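Local structure of arylamine n-acetyltransferase NAT (4BGF) at residues Q55-K60 with C70-G75; V95-A100 with T172-Y177; H110-V115 with C123-V128; T134-L139 with Q147-E152. The protein catalyses transfer of an acetyl group from acetyl-CoA to the nitrogen of arylamines, probably through an acetylated cysteine as in related enzymes. All blocks are in the same frame, centred on the assembly; numbering follows the deposited sequence.

From the N terminus, contact 1 comes first: it closes a short loop by setting helix 54-63 across the start of helix 70-83. The chain then enters the seven-stranded antiparallel sheet, where contact 2 joins the end of strand 87-95 and its following turn to strand 173-179, over a long intervening stretch. Contacts 3 and 4 both fall within that stretch, one after the other: contact 3 is the hairpin of strands 110-116 and 124-126, and contact 4 pairs the loops flanking edge strand 139-140. Contact 3 is the hub. Asn74 ND2 of contact 1 and Tyr177 OH of contact 2 both reach the Asp127 carboxylate, while Thr134 OG1 of contact 4 lies 2.6 Å from Asp127 O.

Contact 1: residues Q55-K60 with C70-G75; sequences QALADK and CFEHNG
Leu57 and Lys60, one turn apart on helix 54-63, meet Glu72 in the first turn of helix 70-83, a helix-helix crossing in the N-terminal half of the arylamine N-acetyltransferase fold. The segment axes pass 9.9 Å apart at a crossing angle of -97°, which leaves room for a small contact patch and puts most of the work on three side chains. Leu57 crosses Glu72 at about a right angle and splits its two methyls: CD2 rests on the base of Glu72, 3.7 Å from CA, while CD1 lies against the bare CA of Gly75, 3.7 Å away, where no side chain intervenes. Lys60 approaches along a different line, its side chain crossing that of Glu72 obliquely. With CG anti to the backbone N (chi1 -179°) and the rest of the chain fully extended, it carries NZ to the carboxylate end of Glu72.

Both residues of the ion pair are buried, and the charge of the carboxylate is met within the fold by Lys60 NZ. The carboxylate is gripped at both oxygens: OE1 accepts from the backbone N of Tyr69, just ahead of the helix, and OE2 takes the lysine. Asp42 gives Lys60 a second, long and weak, ionic partner. On another side of the same helix, Cys70 touches His110, a pairing that fits the Cys-His-Asp triad known in this family. In the salt bridge itself, Lys60 NZ sits 2.9 Å from Glu72 OE2, which receives it on its syn lone pair.

Contact 2: residues V95-A100 with T172-Y177; sequences VVWKLA and TWQTLY
Val95-Lys98 runs nearly antiparallel to Gln174-Tyr177, the end-to-end directions lying 157° apart, and segment 95-100 then leaves strand 173-179 through a type II turn from Val96 to Leu99. The backbone link is slight: Val96 N reaches Leu176 O at 3.2 Å with a bent angle of 131°, a weak bond, and Trp97 CA points its hydrogen at Thr175 O, 3.2 Å away.

The indole of Trp97 organises the side chains. Leu176 lies alongside it, pointing the same way, and places CD2 over the five-membered ring, 3.7 Å from the centroid and only 9° off the normal, a well-centred CH-pi contact. The opposite face is covered by Lys98 CE from the turn. At the ring edge stands Gln174, its amide plane nearly perpendicular to the indole, with OE1 3.4 Å from Trp97 NE1. Away from the indole, Val96 CG2 meets Thr175 CG2 at 3.7 Å. Tyr177, at the strand end, touches His110 and Asp127 of the probable Cys-His-Asp triad.

The pairing of these two segments thus gives out here. Since the NE1 bond is weak too, Leu176 CD2 packing and the Val96-Thr175 methyl contact probably do more than hydrogen bonding to keep this turn against the strand.

Contact 3: residues H110-V115 with C123-V128; sequences HTLLGV and CYLVDV
Leu112 lays CD1 against CG of Leu125, 3.5 Å away, the two side chains crossing at about a right angle on the face of the sheet that Tyr177 also covers. With CG wedged between the backbone N and the carbonyl carbon (chi1 61°), Leu112 turns its branch across to its neighbour. On the other face Val115 CG2 meets Val126 CG2 at 4.1 Å, where Val126 packs on helix 22-35 and Val115 on Leu81.

The hairpin of strands 110-116 and 124-126 supports both layers. Leu113 with Val126 and Val115 with Tyr124 are antiparallel hydrogen-bonded pairs, and the Tyr124 N to Val115 O bond is short, 2.6 Å, and nearly straight. Gly114 and Leu125 form the non-hydrogen-bonded pair between them; Cys123 SG packs 3.7 Å from the bare Gly114 CA.

At the open end of the ladder, His110 offers NE2 to Asp127 OD2 at 2.8 Å. The oxygen lies in the imidazole plane and is met on its syn side, although the ring and carboxylate planes are 38° apart. Asn74 ND2 and Gly129 N hold Asp127 OD1. With Cys70 touching His110, these contacts match the Cys-His-Asp triad of arylamine N-acetyltransferases, suggesting that the hairpin helps orient the His-Asp pair.

Contact 4: residues T134-L139 with Q147-E152; sequences TPTSPL and QPTTHE
Thr136 (chi1 58°) and Thr150 (chi1 53°) both tuck OG1 between backbone N and carbonyl carbon, a pair of torsions that turns the two hydroxyls toward each other at 2.7 Å, where they hydrogen-bond. They belong to antiparallel loops that, in the chain, come before and after strand 139-140, an outermost strand of the seven-stranded sheet. The touching parts run 176° apart, yet there is no beta ladder between them; the polar links all involve side chains, one of them with a backbone N-H.

Ser137 supplies the second of these. Its OG accepts from Thr150 N over 3.0 Å, at an N-H...O angle of 147°, and the same oxygen is hydrogen-bonded to Gln26 OE1 of helix 22-35, which gives this buried hydroxyl two partners and ties the loops to that helix. Thr136 also brings CG2 3.5 Å from His151 ND1, the side chains at about a right angle. The far ring nitrogen, NE2, hydrogen-bonds to Thr214 O, joining the loop to strand 209-214 of the five-stranded sheet.

Toward strand 139-140 the contact becomes apolar. Leu139 and Thr149 both lean on Tyr154 of strand 154-159 and meet through methyls, Leu139 CD2 standing 3.7 Å from Thr149 CG2.

Contact 1: residues Q55-K60 with C70-G75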
loop_
_atom_site.group_PDB
_atom_site.type_symbol
_atom_site.label_atom_id
_atom_site.label_comp_id
_atom_site.label_asym_id
_atom_site.label_seq_id
_atom_site.Cartn_x
_atom_site.Cartn_y
_atom_site.Cartn_z
ATOM N N GLN A 55 3.521 -15.029 9.408
ATOM C CA GLN A 55 2.429 -15.951 9.469
ATOM C C GLN A 55 1.157 -15.163 9.359
ATOM O O GLN A 55 0.303 -15.457 8.545
ATOM C CB GLN A 55 2.464 -16.696 10.791
ATOM C CG GLN A 55 1.371 -17.685 10.940
ATOM C CD GLN A 55 1.378 -18.312 12.296
ATOM O OE1 GLN A 55 2.000 -17.807 13.237
ATOM N NE2 GLN A 55 0.685 -19.432 12.412
ATOM N N ALA A 56 1.067 -14.134 10.196
ATOM C CA ALA A 56 -0.164 -13.401 10.386
ATOM C C ALA A 56 -0.553 -12.749 9.084
ATOM O O ALA A 56 -1.691 -12.828 8.669
ATOM C CB ALA A 56 0.015 -12.355 11.467
ATOM N N LEU A 57 0.435 -12.138 8.447
ATOM C CA LEU A 57 0.244 -11.373 7.245
ATOM C C LEU A 57 0.016 -12.271 6.036
ATOM O O LEU A 57 -0.690 -11.886 5.111
ATOM C CB LEU A 57 1.440 -10.463 7.027
ATOM C CG LEU A 57 1.620 -9.296 8.015
ATOM C CD1 LEU A 57 2.742 -8.381 7.571
ATOM C CD2 LEU A 57 0.348 -8.463 8.189
ATOM N N ALA A 58 0.575 -13.483 6.060
ATOM C CA ALA A 58 0.365 -14.448 4.979
ATOM C C ALA A 58 -1.025 -15.048 5.082
ATOM O O ALA A 58 -1.694 -15.263 4.095
ATOM C CB ALA A 58 1.414 -15.544 5.013
ATOM N N ASP A 59 -1.474 -15.297 6.295
ATOM C CA ASP A 59 -2.763 -15.912 6.486
ATOM C C ASP A 59 -3.865 -15.002 6.011
ATOM O O ASP A 59 -4.807 -15.467 5.386
ATOM C CB ASP A 59 -2.962 -16.318 7.945
ATOM C CG ASP A 59 -4.280 -16.997 8.171
ATOM O OD1 ASP A 59 -4.498 -18.025 7.524
ATOM O OD2 ASP A 59 -5.102 -16.521 8.978
ATOM N N LYS A 60 -3.732 -13.704 6.263
ATOM C CA LYS A 60 -4.732 -12.736 5.814
ATOM C C LYS A 60 -4.637 -12.376 4.319
ATOM O O LYS A 60 -5.586 -12.544 3.581
ATOM C CB LYS A 60 -4.671 -11.459 6.652
ATOM C CG LYS A 60 -5.701 -10.436 6.231
ATOM C CD LYS A 60 -5.584 -9.150 6.993
ATOM C CE LYS A 60 -6.621 -8.219 6.581
ATOM N NZ LYS A 60 -6.616 -7.005 7.477
ATOM N N CYS A 70 -0.789 -0.255 4.859
ATOM C CA CYS A 70 0.670 -0.175 4.618
ATOM C C CYS A 70 1.581 -1.166 5.380
ATOM O O CYS A 70 2.545 -1.635 4.841
ATOM C CB CYS A 70 1.186 1.266 4.788
ATOM S SG CYS A 70 1.261 1.987 6.444
ATOM N N PHE A 71 1.253 -1.492 6.611
ATOM C CA PHE A 71 2.105 -2.342 7.442
ATOM C C PHE A 71 1.947 -3.785 7.065
ATOM O O PHE A 71 2.832 -4.594 7.267
ATOM C CB PHE A 71 1.753 -2.183 8.923
ATOM C CG PHE A 71 2.092 -0.852 9.483
ATOM C CD1 PHE A 71 3.377 -0.565 9.873
ATOM C CD2 PHE A 71 1.126 0.108 9.621
ATOM C CE1 PHE A 71 3.698 0.662 10.411
ATOM C CE2 PHE A 71 1.447 1.333 10.131
ATOM C CZ PHE A 71 2.760 1.600 10.535
ATOM N N GLU A 72 0.778 -4.089 6.527
ATOM C CA GLU A 72 0.455 -5.415 6.061
ATOM C C GLU A 72 1.016 -5.664 4.657
ATOM O O GLU A 72 1.536 -6.745 4.360
ATOM C CB GLU A 72 -1.067 -5.603 6.093
ATOM C CG GLU A 72 -1.686 -5.369 7.483
ATOM C CD GLU A 72 -3.214 -5.416 7.492
ATOM O OE1 GLU A 72 -3.841 -4.410 7.127
ATOM O OE2 GLU A 72 -3.786 -6.463 7.848
ATOM N N HIS A 73 0.903 -4.654 3.801
ATOM C CA HIS A 73 1.361 -4.752 2.444
ATOM C C HIS A 73 2.857 -4.783 2.501
ATOM O O HIS A 73 3.458 -5.719 2.030
ATOM C CB HIS A 73 0.878 -3.577 1.591
ATOM C CG HIS A 73 -0.448 -3.795 0.901
ATOM N ND1 HIS A 73 -0.597 -4.605 -0.204
ATOM C CD2 HIS A 73 -1.670 -3.264 1.130
ATOM C CE1 HIS A 73 -1.853 -4.588 -0.610
ATOM N NE2 HIS A 73 -2.528 -3.771 0.174
ATOM N N ASN A 74 3.456 -3.763 3.102
ATOM C CA ASN A 74 4.896 -3.625 3.045
ATOM C C ASN A 74 5.606 -4.541 4.020
ATOM O O ASN A 74 6.792 -4.796 3.868
ATOM C CB ASN A 74 5.321 -2.179 3.253
ATOM C CG ASN A 74 5.153 -1.353 2.023
ATOM O OD1 ASN A 74 5.199 -1.859 0.906
ATOM N ND2 ASN A 74 4.975 -0.078 2.216
ATOM N N GLY A 75 4.851 -5.027 5.002
ATOM C CA GLY A 75 5.192 -6.201 5.803
ATOM C C GLY A 75 5.316 -7.454 4.946
ATOM O O GLY A 75 6.348 -8.123 4.984
#

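Contact 2: residues V95-A100 with T172-Y177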
loop_
_atom_site.group_PDB
_atom_site.type_symbol
_atom_site.label_atom_id
_atom_site.label_comp_id
_atom_site.label_asym_id
_atom_site.label_seq_id
_atom_site.Cartn_x
_atom_site.Cartn_y
_atom_site.Cartn_z
ATOM N N VAL A 95 2.746 10.946 6.282
ATOM C CA VAL A 95 2.007 11.257 5.073
ATOM C C VAL A 95 1.569 12.719 5.105
ATOM O O VAL A 95 0.774 13.111 5.954
ATOM C CB VAL A 95 0.778 10.332 4.940
ATOM C CG1 VAL A 95 0.012 10.625 3.676
ATOM C CG2 VAL A 95 1.213 8.895 4.953
ATOM N N VAL A 96 2.112 13.516 4.184
ATOM C CA VAL A 96 1.743 14.920 4.075
ATOM C C VAL A 96 0.936 15.264 2.800
ATOM O O VAL A 96 0.720 16.444 2.513
ATOM C CB VAL A 96 2.991 15.830 4.167
ATOM C CG1 VAL A 96 3.649 15.714 5.537
ATOM C CG2 VAL A 96 3.960 15.499 3.072
ATOM N N TRP A 97 0.466 14.242 2.081
ATOM C CA TRP A 97 -0.231 14.450 0.823
ATOM C C TRP A 97 -1.420 15.361 0.959
ATOM O O TRP A 97 -2.221 15.193 1.876
ATOM C CB TRP A 97 -0.753 13.157 0.262
ATOM C CG TRP A 97 -1.023 13.221 -1.223
ATOM C CD1 TRP A 97 -0.727 14.245 -2.081
ATOM C CD2 TRP A 97 -1.656 12.211 -2.012
ATOM N NE1 TRP A 97 -1.141 13.931 -3.361
ATOM C CE2 TRP A 97 -1.713 12.689 -3.344
ATOM C CE3 TRP A 97 -2.188 10.954 -1.719
ATOM C CZ2 TRP A 97 -2.266 11.946 -4.379
ATOM C CZ3 TRP A 97 -2.742 10.221 -2.741
ATOM C CH2 TRP A 97 -2.775 10.716 -4.059
ATOM N N LYS A 98 -1.522 16.316 0.033
ATOM C CA LYS A 98 -2.629 17.249 -0.025
ATOM C C LYS A 98 -2.590 18.235 1.135
ATOM O O LYS A 98 -3.623 18.777 1.499
ATOM C CB LYS A 98 -3.963 16.495 -0.080
ATOM C CG LYS A 98 -4.030 15.558 -1.271
ATOM C CD LYS A 98 -5.099 14.496 -1.156
ATOM C CE LYS A 98 -4.884 13.430 -2.206
ATOM N NZ LYS A 98 -6.117 12.669 -2.518
ATOM N N LEU A 99 -1.405 18.469 1.705
ATOM C CA LEU A 99 -1.206 19.590 2.631
ATOM C C LEU A 99 -2.175 19.392 3.823
ATOM O O LEU A 99 -2.341 18.234 4.212
ATOM C CB LEU A 99 -1.434 20.897 1.886
ATOM C CG LEU A 99 -0.808 21.216 0.531
ATOM C CD1 LEU A 99 -1.839 21.850 -0.395
ATOM C CD2 LEU A 99 0.394 22.169 0.730
ATOM N N ALA A 100 -2.785 20.409 4.459
ATOM C CA ALA A 100 -2.369 21.809 4.530
ATOM C C ALA A 100 -0.972 21.900 5.178
ATOM O O ALA A 100 -0.451 20.891 5.662
ATOM C CB ALA A 100 -3.378 22.574 5.348
ATOM N N THR A 172 1.694 18.486 -12.113
ATOM C CA THR A 172 2.161 19.050 -10.863
ATOM C C THR A 172 2.921 17.959 -10.155
ATOM O O THR A 172 2.458 16.827 -10.122
ATOM C CB THR A 172 0.978 19.491 -9.990
ATOM O OG1 THR A 172 0.055 18.407 -9.856
ATOM C CG2 THR A 172 0.260 20.633 -10.641
ATOM N N TRP A 173 4.103 18.263 -9.633
ATOM C CA TRP A 173 4.730 17.372 -8.660
ATOM C C TRP A 173 3.971 17.439 -7.328
ATOM O O TRP A 173 3.830 18.514 -6.742
ATOM C CB TRP A 173 6.185 17.748 -8.453
ATOM C CG TRP A 173 7.097 17.234 -9.496
ATOM C CD1 TRP A 173 7.777 17.976 -10.414
ATOM C CD2 TRP A 173 7.448 15.864 -9.748
ATOM N NE1 TRP A 173 8.522 17.156 -11.225
ATOM C CE2 TRP A 173 8.340 15.855 -10.831
ATOM C CE3 TRP A 173 7.100 14.648 -9.162
ATOM C CZ2 TRP A 173 8.887 14.682 -11.337
ATOM C CZ3 TRP A 173 7.650 13.481 -9.676
ATOM C CH2 TRP A 173 8.526 13.509 -10.750
ATOM N N GLN A 174 3.469 16.293 -6.864
ATOM C CA GLN A 174 2.667 16.220 -5.631
ATOM C C GLN A 174 3.375 15.418 -4.546
ATOM O O GLN A 174 3.766 14.287 -4.765
ATOM C CB GLN A 174 1.295 15.609 -5.929
ATOM C CG GLN A 174 0.236 16.619 -6.335
ATOM C CD GLN A 174 -1.141 16.011 -6.451
ATOM O OE1 GLN A 174 -1.280 14.820 -6.691
ATOM N NE2 GLN A 174 -2.170 16.829 -6.283
ATOM N N THR A 175 3.508 15.995 -3.361
ATOM C CA THR A 175 4.286 15.381 -2.287
ATOM C C THR A 175 3.445 14.366 -1.518
ATOM O O THR A 175 2.391 14.676 -0.984
ATOM C CB THR A 175 4.880 16.448 -1.336
ATOM O OG1 THR A 175 5.776 17.310 -2.061
ATOM C CG2 THR A 175 5.644 15.791 -0.226
ATOM N N LEU A 176 3.906 13.131 -1.504
ATOM C CA LEU A 176 3.134 12.052 -0.908
ATOM C C LEU A 176 3.432 11.905 0.579
ATOM O O LEU A 176 2.533 11.975 1.415
ATOM C CB LEU A 176 3.412 10.764 -1.663
ATOM C CG LEU A 176 3.213 10.963 -3.165
ATOM C CD1 LEU A 176 3.550 9.688 -3.889
ATOM C CD2 LEU A 176 1.785 11.415 -3.511
ATOM N N TYR A 177 4.710 11.737 0.885
ATOM C CA TYR A 177 5.154 11.559 2.247
ATOM C C TYR A 177 6.617 11.908 2.441
ATOM O O TYR A 177 7.367 12.095 1.484
ATOM C CB TYR A 177 4.890 10.129 2.699
ATOM C CG TYR A 177 5.523 9.037 1.854
ATOM C CD1 TYR A 177 6.885 8.802 1.877
ATOM C CD2 TYR A 177 4.744 8.223 1.078
ATOM C CE1 TYR A 177 7.441 7.820 1.140
ATOM C CE2 TYR A 177 5.297 7.233 0.337
ATOM C CZ TYR A 177 6.645 7.031 0.380
ATOM O OH TYR A 177 7.185 6.011 -0.359
#

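Contact 3: residues H110-V115 with C123-V128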
loop_
_atom_site.group_PDB
_atom_site.type_symbol
_atom_site.label_atom_id
_atom_site.label_comp_id
_atom_site.label_asym_id
_atom_site.label_seq_id
_atom_site.Cartn_x
_atom_site.Cartn_y
_atom_site.Cartn_z
ATOM N N HIS A 110 3.068 5.712 8.333
ATOM C CA HIS A 110 3.364 5.048 7.089
ATOM C C HIS A 110 4.720 4.295 7.164
ATOM O O HIS A 110 5.600 4.651 7.931
ATOM C CB HIS A 110 3.343 6.044 5.933
ATOM C CG HIS A 110 3.527 5.398 4.603
ATOM N ND1 HIS A 110 2.656 4.450 4.120
ATOM C CD2 HIS A 110 4.503 5.529 3.677
ATOM C CE1 HIS A 110 3.074 4.035 2.942
ATOM N NE2 HIS A 110 4.186 4.677 2.648
ATOM N N THR A 111 4.843 3.234 6.388
ATOM C CA THR A 111 6.043 2.458 6.350
ATOM C C THR A 111 6.261 2.056 4.911
ATOM O O THR A 111 5.302 1.763 4.198
ATOM C CB THR A 111 5.944 1.227 7.282
ATOM O OG1 THR A 111 7.224 0.579 7.384
ATOM C CG2 THR A 111 4.936 0.245 6.802
ATOM N N LEU A 112 7.513 2.116 4.478
ATOM C CA LEU A 112 7.934 1.639 3.172
ATOM C C LEU A 112 9.233 0.789 3.359
ATOM O O LEU A 112 9.621 0.490 4.488
ATOM C CB LEU A 112 8.192 2.829 2.237
ATOM C CG LEU A 112 9.297 3.813 2.680
ATOM C CD1 LEU A 112 9.915 4.451 1.514
ATOM C CD2 LEU A 112 8.828 4.894 3.676
ATOM N N LEU A 113 9.902 0.435 2.260
ATOM C CA LEU A 113 11.088 -0.442 2.277
ATOM C C LEU A 113 12.228 0.182 1.528
ATOM O O LEU A 113 12.005 0.875 0.544
ATOM C CB LEU A 113 10.822 -1.778 1.585
ATOM C CG LEU A 113 9.564 -2.489 2.029
ATOM C CD1 LEU A 113 9.398 -3.750 1.189
ATOM C CD2 LEU A 113 9.593 -2.761 3.535
ATOM N N GLY A 114 13.452 -0.096 1.988
ATOM C CA GLY A 114 14.668 0.196 1.243
ATOM C C GLY A 114 15.383 -1.111 0.933
ATOM O O GLY A 114 15.851 -1.779 1.844
ATOM N N VAL A 115 15.478 -1.458 -0.349
ATOM C CA VAL A 115 15.874 -2.793 -0.772
ATOM C C VAL A 115 17.192 -2.733 -1.543
ATOM O O VAL A 115 17.373 -1.849 -2.372
ATOM C CB VAL A 115 14.731 -3.464 -1.624
ATOM C CG1 VAL A 115 15.230 -4.614 -2.477
ATOM C CG2 VAL A 115 13.597 -3.932 -0.714
ATOM N N CYS A 123 20.614 1.312 -3.085
ATOM C CA CYS A 123 19.356 0.930 -2.455
ATOM C C CYS A 123 18.161 1.407 -3.290
ATOM O O CYS A 123 18.185 2.505 -3.829
ATOM C CB CYS A 123 19.334 1.503 -1.027
ATOM S SG CYS A 123 17.716 1.681 -0.216
ATOM N N TYR A 124 17.138 0.569 -3.420
ATOM C CA TYR A 124 15.912 0.956 -4.110
ATOM C C TYR A 124 14.800 1.089 -3.116
ATOM O O TYR A 124 14.658 0.260 -2.231
ATOM C CB TYR A 124 15.479 -0.083 -5.161
ATOM C CG TYR A 124 16.296 -0.081 -6.437
ATOM C CD1 TYR A 124 16.042 0.835 -7.431
ATOM C CD2 TYR A 124 17.318 -0.994 -6.631
ATOM C CE1 TYR A 124 16.775 0.861 -8.577
ATOM C CE2 TYR A 124 18.060 -0.988 -7.777
ATOM C CZ TYR A 124 17.784 -0.051 -8.751
ATOM O OH TYR A 124 18.511 -0.013 -9.918
ATOM N N LEU A 125 14.002 2.132 -3.281
ATOM C CA LEU A 125 12.774 2.254 -2.549
ATOM C C LEU A 125 11.672 1.365 -3.140
ATOM O O LEU A 125 11.474 1.333 -4.346
ATOM C CB LEU A 125 12.363 3.709 -2.571
ATOM C CG LEU A 125 11.137 4.202 -1.794
ATOM C CD1 LEU A 125 11.229 5.702 -1.738
ATOM C CD2 LEU A 125 9.767 3.796 -2.373
ATOM N N VAL A 126 10.957 0.655 -2.264
ATOM C CA VAL A 126 9.818 -0.170 -2.633
ATOM C C VAL A 126 8.641 0.174 -1.702
ATOM O O VAL A 126 8.791 0.247 -0.483
ATOM C CB VAL A 126 10.194 -1.687 -2.605
ATOM C CG1 VAL A 126 8.995 -2.584 -2.958
ATOM C CG2 VAL A 126 11.362 -1.956 -3.525
ATOM N N ASP A 127 7.472 0.436 -2.282
ATOM C CA ASP A 127 6.278 0.787 -1.497
ATOM C C ASP A 127 4.988 0.341 -2.191
ATOM O O ASP A 127 4.521 1.014 -3.101
ATOM C CB ASP A 127 6.218 2.302 -1.233
ATOM C CG ASP A 127 5.188 2.666 -0.195
ATOM O OD1 ASP A 127 4.493 1.757 0.270
ATOM O OD2 ASP A 127 5.069 3.847 0.153
ATOM N N VAL A 128 4.417 -0.779 -1.751
ATOM C CA VAL A 128 3.167 -1.299 -2.305
ATOM C C VAL A 128 2.018 -1.053 -1.322
ATOM O O VAL A 128 0.990 -1.710 -1.405
ATOM C CB VAL A 128 3.257 -2.831 -2.690
ATOM C CG1 VAL A 128 4.306 -3.049 -3.749
ATOM C CG2 VAL A 128 3.572 -3.742 -1.481
#

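Contact 4: residues T134-L139 with Q147-E152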
loop_
_atom_site.group_PDB
_atom_site.type_symbol
_atom_site.label_atom_id
_atom_site.label_comp_id
_atom_site.label_asym_id
_atom_site.label_seq_id
_atom_site.Cartn_x
_atom_site.Cartn_y
_atom_site.Cartn_z
ATOM N N THR A 134 0.386 4.683 -4.710
ATOM C CA THR A 134 1.630 4.094 -4.315
ATOM C C THR A 134 2.464 3.998 -5.615
ATOM O O THR A 134 1.900 3.976 -6.713
ATOM C CB THR A 134 1.331 2.771 -3.579
ATOM O OG1 THR A 134 2.367 2.443 -2.640
ATOM C CG2 THR A 134 1.119 1.644 -4.529
ATOM N N PRO A 135 3.819 4.022 -5.507
ATOM C CA PRO A 135 4.630 3.863 -6.728
ATOM C C PRO A 135 4.553 2.447 -7.294
ATOM O O PRO A 135 4.373 1.489 -6.552
ATOM C CB PRO A 135 6.048 4.146 -6.238
ATOM C CG PRO A 135 5.973 3.882 -4.791
ATOM C CD PRO A 135 4.677 4.343 -4.359
ATOM N N THR A 136 4.709 2.319 -8.604
ATOM C CA THR A 136 4.413 1.087 -9.331
ATOM C C THR A 136 5.713 0.465 -9.899
ATOM O O THR A 136 5.690 -0.587 -10.518
ATOM C CB THR A 136 3.392 1.408 -10.460
ATOM O OG1 THR A 136 3.946 2.411 -11.302
ATOM C CG2 THR A 136 2.113 1.982 -9.897
ATOM N N SER A 137 6.848 1.128 -9.668
ATOM C CA SER A 137 8.163 0.649 -10.094
ATOM C C SER A 137 9.104 0.870 -8.944
ATOM O O SER A 137 8.944 1.831 -8.201
ATOM C CB SER A 137 8.703 1.428 -11.305
ATOM O OG SER A 137 7.870 1.253 -12.408
ATOM N N PRO A 138 10.098 -0.008 -8.786
ATOM C CA PRO A 138 11.147 0.325 -7.822
ATOM C C PRO A 138 11.736 1.675 -8.161
ATOM O O PRO A 138 11.843 2.013 -9.334
ATOM C CB PRO A 138 12.193 -0.766 -8.050
ATOM C CG PRO A 138 11.428 -1.908 -8.627
ATOM C CD PRO A 138 10.317 -1.313 -9.434
ATOM N N LEU A 139 12.088 2.450 -7.153
ATOM C CA LEU A 139 12.738 3.730 -7.369
ATOM C C LEU A 139 14.122 3.783 -6.741
ATOM O O LEU A 139 14.264 3.633 -5.525
ATOM C CB LEU A 139 11.902 4.871 -6.793
ATOM C CG LEU A 139 10.489 4.938 -7.346
ATOM C CD1 LEU A 139 9.723 5.936 -6.527
ATOM C CD2 LEU A 139 10.489 5.309 -8.846
ATOM N N GLN A 147 12.251 10.184 -12.165
ATOM C CA GLN A 147 12.295 8.732 -12.307
ATOM C C GLN A 147 11.026 8.160 -12.930
ATOM O O GLN A 147 9.949 8.204 -12.333
ATOM C CB GLN A 147 12.598 8.076 -10.951
ATOM C CG GLN A 147 14.072 8.096 -10.621
ATOM C CD GLN A 147 14.396 7.640 -9.221
ATOM O OE1 GLN A 147 14.620 6.464 -8.983
ATOM N NE2 GLN A 147 14.464 8.578 -8.294
ATOM N N PRO A 148 11.158 7.620 -14.149
ATOM C CA PRO A 148 10.064 6.936 -14.838
ATOM C C PRO A 148 9.567 5.711 -14.085
ATOM O O PRO A 148 10.347 5.013 -13.437
ATOM C CB PRO A 148 10.703 6.510 -16.166
ATOM C CG PRO A 148 11.818 7.427 -16.359
ATOM C CD PRO A 148 12.352 7.732 -15.004
ATOM N N THR A 149 8.270 5.459 -14.176
ATOM C CA THR A 149 7.649 4.293 -13.578
ATOM C C THR A 149 6.757 3.725 -14.667
ATOM O O THR A 149 6.627 4.309 -15.731
ATOM C CB THR A 149 6.798 4.657 -12.340
ATOM O OG1 THR A 149 5.748 5.536 -12.712
ATOM C CG2 THR A 149 7.641 5.348 -11.275
ATOM N N THR A 150 6.138 2.584 -14.416
ATOM C CA THR A 150 5.123 2.080 -15.322
ATOM C C THR A 150 3.907 2.979 -15.414
ATOM O O THR A 150 3.163 2.893 -16.379
ATOM C CB THR A 150 4.618 0.742 -14.858
ATOM O OG1 THR A 150 4.207 0.839 -13.494
ATOM C CG2 THR A 150 5.707 -0.239 -14.917
ATOM N N HIS A 151 3.643 3.783 -14.372
ATOM C CA HIS A 151 2.601 4.847 -14.426
ATOM C C HIS A 151 3.270 6.229 -14.538
ATOM O O HIS A 151 4.097 6.422 -15.395
ATOM C CB HIS A 151 1.620 4.770 -13.216
ATOM C CG HIS A 151 0.675 3.627 -13.279
ATOM N ND1 HIS A 151 1.141 2.330 -13.268
ATOM C CD2 HIS A 151 -0.666 3.541 -13.355
ATOM C CE1 HIS A 151 0.123 1.504 -13.326
ATOM N NE2 HIS A 151 -0.988 2.206 -13.387
ATOM N N GLU A 152 2.909 7.164 -13.663
ATOM C CA GLU A 152 3.453 8.516 -13.671
ATOM C C GLU A 152 4.890 8.446 -13.210
ATOM O O GLU A 152 5.276 7.480 -12.579
ATOM C CB GLU A 152 2.649 9.401 -12.711
ATOM C CG GLU A 152 1.125 9.322 -12.923
ATOM C CD GLU A 152 0.465 8.313 -12.020
ATOM O OE1 GLU A 152 1.185 7.451 -11.490
ATOM O OE2 GLU A 152 -0.769 8.378 -11.852
#